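Local coordinates for solute Binding Protein, BlMnBP1 in complex with mannotriose (Bifidobacterium, PDB 6FUV), which binds beta-manno-oligosaccharides such as mannotriose, probably delivering them to an ABC transporter for uptake by Bifidobacterium, at residues V127-Q132 with Y305-N310. Numbering follows the deposited sequence.
With BMA (beta-D-mannopyranose), chain B.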
loop_
_atom_site.group_PDB
_atom_site.type_symbol
_atom_site.label_atom_id
_atom_site.label_comp_id
_atom_site.label_asym_id
_atom_site.label_seq_id
_atom_site.Cartn_x
_atom_site.Cartn_y
_atom_site.Cartn_z
ATOM N N VAL A 127 -8.917 9.537 -4.652
ATOM C CA VAL A 127 -8.305 10.299 -3.570
ATOM C C VAL A 127 -7.854 9.276 -2.528
ATOM O O VAL A 127 -8.668 8.462 -2.045
ATOM C CB VAL A 127 -9.282 11.324 -2.968
ATOM C CG1 VAL A 127 -8.662 12.029 -1.745
ATOM C CG2 VAL A 127 -9.693 12.321 -4.040
ATOM N N ALA A 128 -6.557 9.304 -2.204
ATOM C CA ALA A 128 -6.002 8.318 -1.296
ATOM C C ALA A 128 -6.502 8.603 0.108
ATOM O O ALA A 128 -6.698 9.760 0.487
ATOM C CB ALA A 128 -4.493 8.341 -1.349
ATOM N N THR A 129 -6.795 7.535 0.847
ATOM C CA THR A 129 -7.211 7.733 2.226
ATOM C C THR A 129 -6.090 8.369 3.031
ATOM O O THR A 129 -6.354 9.101 3.987
ATOM C CB THR A 129 -7.646 6.425 2.851
ATOM O OG1 THR A 129 -6.516 5.580 2.917
ATOM C CG2 THR A 129 -8.769 5.790 2.059
ATOM N N ASP A 130 -4.847 8.008 2.736
ATOM C CA ASP A 130 -3.681 8.700 3.269
ATOM C C ASP A 130 -2.447 8.338 2.453
ATOM O O ASP A 130 -2.511 7.503 1.547
ATOM C CB ASP A 130 -3.460 8.380 4.735
ATOM C CG ASP A 130 -3.322 6.932 5.023
ATOM O OD1 ASP A 130 -2.591 6.237 4.297
ATOM O OD2 ASP A 130 -3.924 6.491 6.040
ATOM N N GLY A 131 -1.344 9.037 2.760
ATOM C CA GLY A 131 -0.076 8.753 2.137
ATOM C C GLY A 131 0.616 7.589 2.828
ATOM O O GLY A 131 0.601 7.468 4.051
ATOM N N GLN A 132 1.247 6.735 2.027
ATOM C CA GLN A 132 1.862 5.536 2.572
ATOM C C GLN A 132 3.310 5.411 2.121
ATOM O O GLN A 132 3.705 5.873 1.031
ATOM C CB GLN A 132 1.072 4.270 2.179
ATOM C CG GLN A 132 -0.127 4.015 3.089
ATOM C CD GLN A 132 0.253 3.749 4.528
ATOM O OE1 GLN A 132 1.102 2.955 4.805
ATOM N NE2 GLN A 132 -0.395 4.422 5.447
ATOM N N TYR A 305 -4.937 2.785 -0.380
ATOM C CA TYR A 305 -6.085 2.598 -1.269
ATOM C C TYR A 305 -6.753 3.951 -1.452
ATOM O O TYR A 305 -6.845 4.736 -0.493
ATOM C CB TYR A 305 -7.090 1.580 -0.691
ATOM C CG TYR A 305 -6.912 0.134 -1.167
ATOM C CD1 TYR A 305 -7.201 -0.229 -2.446
ATOM C CD2 TYR A 305 -6.525 -0.858 -0.297
ATOM C CE1 TYR A 305 -7.045 -1.533 -2.888
ATOM C CE2 TYR A 305 -6.384 -2.156 -0.706
ATOM C CZ TYR A 305 -6.641 -2.490 -2.026
ATOM O OH TYR A 305 -6.518 -3.776 -2.445
ATOM N N SER A 306 -7.161 4.233 -2.699
ATOM C CA SER A 306 -7.858 5.459 -3.024
ATOM C C SER A 306 -9.378 5.269 -3.015
ATOM O O SER A 306 -9.914 4.212 -3.330
ATOM C CB SER A 306 -7.445 5.972 -4.404
ATOM O OG SER A 306 -6.194 6.557 -4.454
ATOM N N MET A 307 -10.076 6.327 -2.678
ATOM C CA MET A 307 -11.532 6.313 -2.686
ATOM C C MET A 307 -12.019 6.694 -4.069
ATOM O O MET A 307 -11.654 7.747 -4.572
ATOM C CB MET A 307 -12.103 7.248 -1.626
ATOM C CG MET A 307 -12.086 6.645 -0.226
ATOM S SD MET A 307 -12.291 7.889 1.022
ATOM C CE MET A 307 -10.697 8.717 0.893
ATOM N N GLY A 308 -12.798 5.799 -4.679
ATOM C CA GLY A 308 -13.425 6.037 -5.972
ATOM C C GLY A 308 -14.941 5.991 -5.870
ATOM O O GLY A 308 -15.501 5.273 -5.047
ATOM N N ILE A 309 -15.611 6.752 -6.726
ATOM C CA ILE A 309 -17.058 6.931 -6.670
ATOM C C ILE A 309 -17.708 6.268 -7.880
ATOM O O ILE A 309 -17.264 6.469 -9.017
ATOM C CB ILE A 309 -17.404 8.424 -6.596
ATOM C CG1 ILE A 309 -16.856 9.000 -5.286
ATOM C CG2 ILE A 309 -18.898 8.693 -6.665
ATOM C CD1 ILE A 309 -17.330 10.388 -4.976
ATOM N N ASN A 310 -18.788 5.524 -7.638
ATOM C CA ASN A 310 -19.528 4.752 -8.644
ATOM C C ASN A 310 -20.233 5.645 -9.660
ATOM O O ASN A 310 -21.107 6.439 -9.324
ATOM C CB ASN A 310 -20.544 3.872 -7.911
ATOM C CG ASN A 310 -21.161 2.759 -8.753
ATOM O OD1 ASN A 310 -20.914 2.611 -9.939
ATOM N ND2 ASN A 310 -21.972 1.959 -8.108
HETATM C C1 BMA B . -2.499 -1.435 1.024
HETATM C C2 BMA B . -1.357 -0.440 1.129
HETATM C C3 BMA B . -1.292 0.476 -0.107
HETATM C C4 BMA B . -1.368 -0.420 -1.385
HETATM C C5 BMA B . -2.578 -1.320 -1.316
HETATM C C6 BMA B . -2.736 -2.193 -2.552
HETATM O O2 BMA B . -0.129 -1.196 1.207
HETATM O O3 BMA B . -0.135 1.344 -0.158
HETATM O O4 BMA B . -1.464 0.355 -2.526
HETATM O O5 BMA B . -2.434 -2.159 -0.185
HETATM O O6 BMA B . -1.688 -3.132 -2.581
#
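The carbonyl oxygen of M307 is gripped twice, by the backbone N of V127 at 3.3 Å and by the hydroxyl of Y102. The V127 bond and its return, M307 N to V127 O at 2.6 Å, together make an antiparallel hydrogen-bonded pair. Two residues further along, T129 N donates to Y305 O (3.1 Å), extending the pairing as strand 123-132 breaks. M307 suits its place because an unbranched chain, bent at its last torsion (chi3 -71°), can fold its methyl CE back onto T129 CG2, 3.7 Å away, the two side chains crossing at about a right angle. On the other side of the sheet A128 and S306 form the non-hydrogen-bonded pair, CA to CA 3.8 Å, where small side chains fit. The C5 and C6 edge of the mannose lies over one face of the Y305 ring, near its rim, CE2 to C5 3.9 Å. With an alanine here, C5 and C6 would probably lose this aromatic surface and Y67 its edge-to-face partner. Q132 NE2 bonds D130 OD1 (3.1 Å) in its own amide plane but from above the carboxylate plane; W269 N holds OE1, fixing both ends of the amide. An antiparallel strand pair thus carries an aromatic ring and an amide to the sugar, as in the cleft of the solute-binding-protein fold.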